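Local coordinates for prophage MuSo2, 43 kDa tail protein (Shewanella oneidensis, PDB 3CDD) that probably serves as a trimeric baseplate hub component of a Mu-like phage tail, at residues R96-D101 / F130-I135; V136-G141 / I180-K185. All coordinates share one frame; numbering follows the deposited sequence.

Interaction 1: R96-D101 / F130-I135; sequences RDKTAD and FGIKVI
Lys-98 and Asp-101 meet Ile-132 and Phe-130 across two backbones that run past one another without pairing: the CA atoms of Lys-98 and Ile-132 are 7.3 Å apart and those of Asp-101 and Phe-130 7.2 Å, too far for a shared sheet. Residues 96-101 leave strand 88-97 through a type I turn from Asp-97 to Ala-100 and enter helix 100-104; residues 130-135 run from a 3-10 turn into strand 134-136. The turn is capped by Asp-97, whose OD1 accepts from Thr-99 N at 2.9 Å, above the carboxylate plane, and takes Thr-99 OG1 on its syn lone pair.

The direct polar link is made by Lys-98, whose NZ donates to Gly-131 O at 2.8 Å. A bend at chi3 (61°) turns the end of the lysine to that carbonyl, which it meets at a C=O...N angle of 157°, tilted from the carbonyl plane. Ile-132 slides past the lysine in the opposite direction, its CG1 lying 3.9 Å from Lys-98 CE, while its CD1 reaches 3.5 Å from Lys-98 O. Asp-101 brings its CB obliquely to the Phe-130 ring, 3.5 Å from CD2. Its carboxylate serves other partners: OD1 forms salt bridges with Arg-248 and Arg-250 of the second subunit, and OD2 lies 2.8 Å from a water near Phe-130 O. Tyr-249 of that subunit stacks edge-to-face on the Phe-130 ring.

The contact thus joins the exit of strand 88-97 to the loop entering strand 134-136, in the gp44-like second-domain region, and through Asp-101 and Phe-130 it borders a subunit interface. A single lysine amine, presumably charged, ties the two turns together beside aliphatic carbon, and the two arginines would be expected to favour an ionised Asp-101.

Interaction 2: V136-G141 / I180-K185; sequences VNTDVG and ITRASK
Asp-139 O is gripped by Arg-182 NH1 at 2.7 Å and by a water at 2.6 Å, and the same water accepts from Arg-182 NH2, closing a small ring of bonds. NH1 arrives in the carbonyl plane on a lone pair, although the oxygen lies 16° out of the guanidinium plane. NH1 also donates to Thr-138 OG1 at 2.9 Å, and this hydroxyl sits at the guanidinium edge, almost exactly in its plane. The arginine chain, extended from CG to NE, crosses the Thr-138 side chain at about a right angle. With OG1 of Thr-138 anti to its backbone N (chi1 -162°), the hydroxyl faces NH1 while CG2 packs 3.6 Å from Thr-181 C.

Earlier in both segments the backbones pair in parallel. Val-136 and Ile-180 form a bridge, and Asn-137 N donates to Ile-180 O at 2.8 Å with an N-H...O angle of 165°. On the sheet face these two share, Val-136 CG2 lies alongside Ile-180 CD1. From the loop, Val-140 crosses Ile-180 at about a right angle, CG1 4.0 Å from CG2. Thr-120 of helix 119-127 touches all three residues. Farther on, Asp-139 OD1 accepts from Gly-141 N, 3.0 Å away.

The arrangement is the end of a parallel strand pair in the three-stranded mixed sheet of the gp44-like second-domain region, followed by an Asx turn and packed against helix 119-127.

From the N terminus, strand 88-97 passes through the turn of interaction 1 into helix 100-104; the chain then makes helix 119-127 and returns at 130-135, closing a loop of 28 residues. Interaction 2 opens directly afterwards, at 136, and closes at 180-185 after 38 more residues that include helix 155-164 and strand 169-172. The two loops follow in series, neither enclosing nor crossing the other. They join at strands 134-136 and 178-181, where Ile-135 O and Ile-180 N are 2.8 Å apart, a probable hydrogen bond, and Val-134 packs on Ile-180. Together they connect the end of strand 88-97 to the small three-stranded sheet.

Interaction 1: R96-D101 / F130-I135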
loop_
_atom_site.group_PDB
_atom_site.type_symbol
_atom_site.label_atom_id
_atom_site.label_comp_id
_atom_site.label_asym_id
_atom_site.label_seq_id
_atom_site.Cartn_x
_atom_site.Cartn_y
_atom_site.Cartn_z
ATOM N N ARG A 96 -5.306 -11.097 -19.015
ATOM C CA ARG A 96 -6.702 -10.772 -18.737
ATOM C C ARG A 96 -7.472 -11.179 -20.001
ATOM O O ARG A 96 -6.863 -11.429 -21.048
ATOM C CB ARG A 96 -6.816 -9.266 -18.496
ATOM C CG ARG A 96 -6.251 -8.790 -17.148
ATOM C CD ARG A 96 -6.102 -7.272 -17.044
ATOM N NE ARG A 96 -5.114 -6.750 -17.998
ATOM C CZ ARG A 96 -5.040 -5.473 -18.357
ATOM N NH1 ARG A 96 -5.878 -4.585 -17.821
ATOM N NH2 ARG A 96 -4.145 -5.083 -19.256
ATOM N N ASP A 97 -8.798 -11.238 -19.913
ATOM C CA ASP A 97 -9.603 -11.511 -21.097
ATOM C C ASP A 97 -9.637 -10.282 -22.032
ATOM O O ASP A 97 -9.156 -9.216 -21.655
ATOM C CB ASP A 97 -10.980 -12.129 -20.714
ATOM C CG ASP A 97 -12.105 -11.114 -20.551
ATOM O OD1 ASP A 97 -11.936 -9.884 -20.790
ATOM O OD2 ASP A 97 -13.206 -11.599 -20.194
ATOM N N LYS A 98 -10.156 -10.449 -23.250
ATOM C CA LYS A 98 -10.152 -9.397 -24.291
ATOM C C LYS A 98 -10.647 -8.022 -23.841
ATOM O O LYS A 98 -10.142 -6.996 -24.313
ATOM C CB LYS A 98 -10.990 -9.835 -25.504
ATOM C CG LYS A 98 -10.355 -10.911 -26.365
ATOM C CD LYS A 98 -11.304 -11.375 -27.476
ATOM C CE LYS A 98 -11.664 -10.219 -28.388
ATOM N NZ LYS A 98 -12.199 -10.681 -29.713
ATOM N N THR A 99 -11.633 -8.000 -22.938
ATOM C CA THR A 99 -12.227 -6.729 -22.481
ATOM C C THR A 99 -11.219 -5.830 -21.754
ATOM O O THR A 99 -11.508 -4.668 -21.480
ATOM C CB THR A 99 -13.489 -6.933 -21.615
ATOM O OG1 THR A 99 -13.165 -7.709 -20.452
ATOM C CG2 THR A 99 -14.607 -7.626 -22.415
ATOM N N ALA A 100 -10.019 -6.355 -21.483
ATOM C CA ALA A 100 -8.987 -5.549 -20.833
ATOM C C ALA A 100 -8.588 -4.352 -21.701
ATOM O O ALA A 100 -8.238 -3.301 -21.174
ATOM C CB ALA A 100 -7.779 -6.393 -20.491
ATOM N N ASP A 101 -8.652 -4.503 -23.027
ATOM C CA ASP A 101 -8.403 -3.382 -23.933
ATOM C C ASP A 101 -9.391 -2.240 -23.677
ATOM O O ASP A 101 -9.029 -1.070 -23.797
ATOM C CB ASP A 101 -8.465 -3.821 -25.402
ATOM C CG ASP A 101 -7.213 -4.570 -25.842
ATOM O OD1 ASP A 101 -6.181 -4.500 -25.126
ATOM O OD2 ASP A 101 -7.265 -5.239 -26.899
ATOM N N PHE A 130 -11.852 -2.594 -31.340
ATOM C CA PHE A 130 -11.129 -3.584 -30.540
ATOM C C PHE A 130 -11.515 -5.023 -30.932
ATOM O O PHE A 130 -10.968 -5.998 -30.382
ATOM C CB PHE A 130 -11.395 -3.373 -29.060
ATOM C CG PHE A 130 -10.936 -2.032 -28.518
ATOM C CD1 PHE A 130 -11.840 -0.966 -28.385
ATOM C CD2 PHE A 130 -9.628 -1.849 -28.083
ATOM C CE1 PHE A 130 -11.430 0.264 -27.838
ATOM C CE2 PHE A 130 -9.212 -0.622 -27.551
ATOM C CZ PHE A 130 -10.124 0.445 -27.431
ATOM N N GLY A 131 -12.441 -5.152 -31.890
ATOM C CA GLY A 131 -12.954 -6.461 -32.314
ATOM C C GLY A 131 -13.553 -7.251 -31.160
ATOM O O GLY A 131 -13.275 -8.443 -30.994
ATOM N N ILE A 132 -14.344 -6.564 -30.341
ATOM C CA ILE A 132 -15.009 -7.155 -29.192
ATOM C C ILE A 132 -16.522 -7.099 -29.459
ATOM O O ILE A 132 -17.074 -6.020 -29.746
ATOM C CB ILE A 132 -14.632 -6.394 -27.873
ATOM C CG1 ILE A 132 -13.202 -6.742 -27.436
ATOM C CG2 ILE A 132 -15.617 -6.702 -26.740
ATOM C CD1 ILE A 132 -12.568 -5.734 -26.499
ATOM N N LYS A 133 -17.172 -8.263 -29.400
ATOM C CA LYS A 133 -18.628 -8.346 -29.546
ATOM C C LYS A 133 -19.341 -7.937 -28.261
ATOM O O LYS A 133 -18.807 -8.134 -27.153
ATOM C CB LYS A 133 -19.074 -9.752 -29.955
ATOM C CG LYS A 133 -18.816 -10.108 -31.399
ATOM C CD LYS A 133 -20.025 -10.863 -31.973
ATOM C CE LYS A 133 -19.674 -11.639 -33.229
ATOM N NZ LYS A 133 -18.956 -12.900 -32.880
ATOM N N VAL A 134 -20.534 -7.360 -28.422
ATOM C CA VAL A 134 -21.374 -6.944 -27.303
ATOM C C VAL A 134 -22.605 -7.852 -27.234
ATOM O O VAL A 134 -23.433 -7.861 -28.150
ATOM C CB VAL A 134 -21.844 -5.457 -27.448
ATOM C CG1 VAL A 134 -22.771 -5.061 -26.281
ATOM C CG2 VAL A 134 -20.664 -4.505 -27.582
ATOM N N ILE A 135 -22.716 -8.612 -26.148
ATOM C CA ILE A 135 -23.845 -9.512 -25.912
ATOM C C ILE A 135 -24.803 -8.819 -24.949
ATOM O O ILE A 135 -24.387 -8.359 -23.897
ATOM C CB ILE A 135 -23.390 -10.876 -25.290
ATOM C CG1 ILE A 135 -22.297 -11.581 -26.135
ATOM C CG2 ILE A 135 -24.602 -11.788 -24.965
ATOM C CD1 ILE A 135 -22.564 -11.699 -27.625
HETATM O O HOH W 1 -15.222 -10.413 -28.322
HETATM O O HOH W 2 -9.270 -6.875 -27.949
#

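Interaction 2: V136-G141 / I180-K185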
loop_
_atom_site.group_PDB
_atom_site.type_symbol
_atom_site.label_atom_id
_atom_site.label_comp_id
_atom_site.label_asym_id
_atom_site.label_seq_id
_atom_site.Cartn_x
_atom_site.Cartn_y
_atom_site.Cartn_z
ATOM N N VAL A 136 -26.076 -8.747 -25.324
ATOM C CA VAL A 136 -27.117 -8.135 -24.487
ATOM C C VAL A 136 -28.121 -9.172 -23.976
ATOM O O VAL A 136 -28.809 -9.840 -24.762
ATOM C CB VAL A 136 -27.847 -6.972 -25.222
ATOM C CG1 VAL A 136 -28.892 -6.324 -24.313
ATOM C CG2 VAL A 136 -26.843 -5.914 -25.671
ATOM N N ASN A 137 -28.210 -9.264 -22.654
ATOM C CA ASN A 137 -29.041 -10.243 -21.950
ATOM C C ASN A 137 -30.071 -9.613 -21.004
ATOM O O ASN A 137 -30.520 -10.255 -20.055
ATOM C CB ASN A 137 -28.149 -11.166 -21.116
ATOM C CG ASN A 137 -27.245 -12.027 -21.965
ATOM O OD1 ASN A 137 -27.544 -12.300 -23.136
ATOM N ND2 ASN A 137 -26.128 -12.468 -21.383
ATOM N N THR A 138 -30.421 -8.357 -21.237
ATOM C CA THR A 138 -31.347 -7.652 -20.362
ATOM C C THR A 138 -31.853 -6.417 -21.080
ATOM O O THR A 138 -31.322 -6.042 -22.129
ATOM C CB THR A 138 -30.684 -7.257 -18.997
ATOM O OG1 THR A 138 -31.707 -6.964 -18.036
ATOM C CG2 THR A 138 -29.751 -6.048 -19.156
ATOM N N ASP A 139 -32.886 -5.796 -20.519
ATOM C CA ASP A 139 -33.452 -4.587 -21.091
ATOM C C ASP A 139 -32.559 -3.407 -20.714
ATOM O O ASP A 139 -32.348 -3.136 -19.530
ATOM C CB ASP A 139 -34.879 -4.399 -20.573
ATOM C CG ASP A 139 -35.591 -3.242 -21.218
ATOM O OD1 ASP A 139 -35.026 -2.587 -22.125
ATOM O OD2 ASP A 139 -36.735 -2.987 -20.799
ATOM N N VAL A 140 -32.009 -2.732 -21.724
ATOM C CA VAL A 140 -31.097 -1.593 -21.497
ATOM C C VAL A 140 -31.863 -0.268 -21.360
ATOM O O VAL A 140 -31.269 0.791 -21.094
ATOM C CB VAL A 140 -29.953 -1.501 -22.568
ATOM C CG1 VAL A 140 -29.224 -2.838 -22.693
ATOM C CG2 VAL A 140 -30.475 -1.035 -23.933
ATOM N N GLY A 141 -33.181 -0.342 -21.548
ATOM C CA GLY A 141 -34.065 0.809 -21.365
ATOM C C GLY A 141 -33.837 1.910 -22.382
ATOM O O GLY A 141 -33.372 1.659 -23.507
ATOM N N ILE A 180 -23.776 -7.339 -21.403
ATOM C CA ILE A 180 -24.681 -6.442 -20.704
ATOM C C ILE A 180 -25.848 -7.229 -20.107
ATOM O O ILE A 180 -26.678 -7.819 -20.824
ATOM C CB ILE A 180 -25.199 -5.315 -21.608
ATOM C CG1 ILE A 180 -24.025 -4.565 -22.256
ATOM C CG2 ILE A 180 -26.110 -4.380 -20.804
ATOM C CD1 ILE A 180 -24.439 -3.586 -23.373
ATOM N N THR A 181 -25.905 -7.232 -18.783
ATOM C CA THR A 181 -26.882 -8.056 -18.094
ATOM C C THR A 181 -27.380 -7.442 -16.780
ATOM O O THR A 181 -27.131 -6.269 -16.484
ATOM C CB THR A 181 -26.311 -9.486 -17.909
ATOM O OG1 THR A 181 -27.344 -10.362 -17.451
ATOM C CG2 THR A 181 -25.104 -9.505 -16.941
ATOM N N ARG A 182 -28.129 -8.230 -16.022
ATOM C CA ARG A 182 -28.537 -7.882 -14.662
ATOM C C ARG A 182 -28.306 -9.124 -13.838
ATOM O O ARG A 182 -28.117 -10.195 -14.404
ATOM C CB ARG A 182 -30.034 -7.513 -14.603
ATOM C CG ARG A 182 -30.373 -6.090 -15.033
ATOM C CD ARG A 182 -31.881 -5.847 -14.843
ATOM N NE ARG A 182 -32.265 -4.431 -14.877
ATOM C CZ ARG A 182 -32.565 -3.748 -15.979
ATOM N NH1 ARG A 182 -32.529 -4.340 -17.167
ATOM N NH2 ARG A 182 -32.902 -2.468 -15.888
ATOM N N ALA A 183 -28.343 -9.000 -12.512
ATOM C CA ALA A 183 -28.280 -10.170 -11.632
ATOM C C ALA A 183 -29.255 -11.238 -12.116
ATOM O O ALA A 183 -30.445 -10.970 -12.271
ATOM C CB ALA A 183 -28.603 -9.780 -10.210
ATOM N N SER A 184 -28.747 -12.443 -12.344
ATOM C CA SER A 184 -29.497 -13.500 -13.025
ATOM C C SER A 184 -30.533 -14.203 -12.140
ATOM O O SER A 184 -30.426 -14.197 -10.914
ATOM C CB SER A 184 -28.518 -14.534 -13.575
ATOM O OG SER A 184 -29.158 -15.464 -14.427
ATOM N N LYS A 185 -31.530 -14.808 -12.783
ATOM C CA LYS A 185 -32.488 -15.697 -12.119
ATOM C C LYS A 185 -32.091 -17.146 -12.388
ATOM O O LYS A 185 -32.678 -18.076 -11.818
ATOM C CB LYS A 185 -33.910 -15.475 -12.655
ATOM C CG LYS A 185 -34.429 -14.047 -12.550
ATOM C CD LYS A 185 -34.471 -13.588 -11.112
ATOM C CE LYS A 185 -35.013 -12.182 -11.014
ATOM N NZ LYS A 185 -34.544 -11.569 -9.749
HETATM O O HOH W 3 -33.041 -0.971 -18.315
#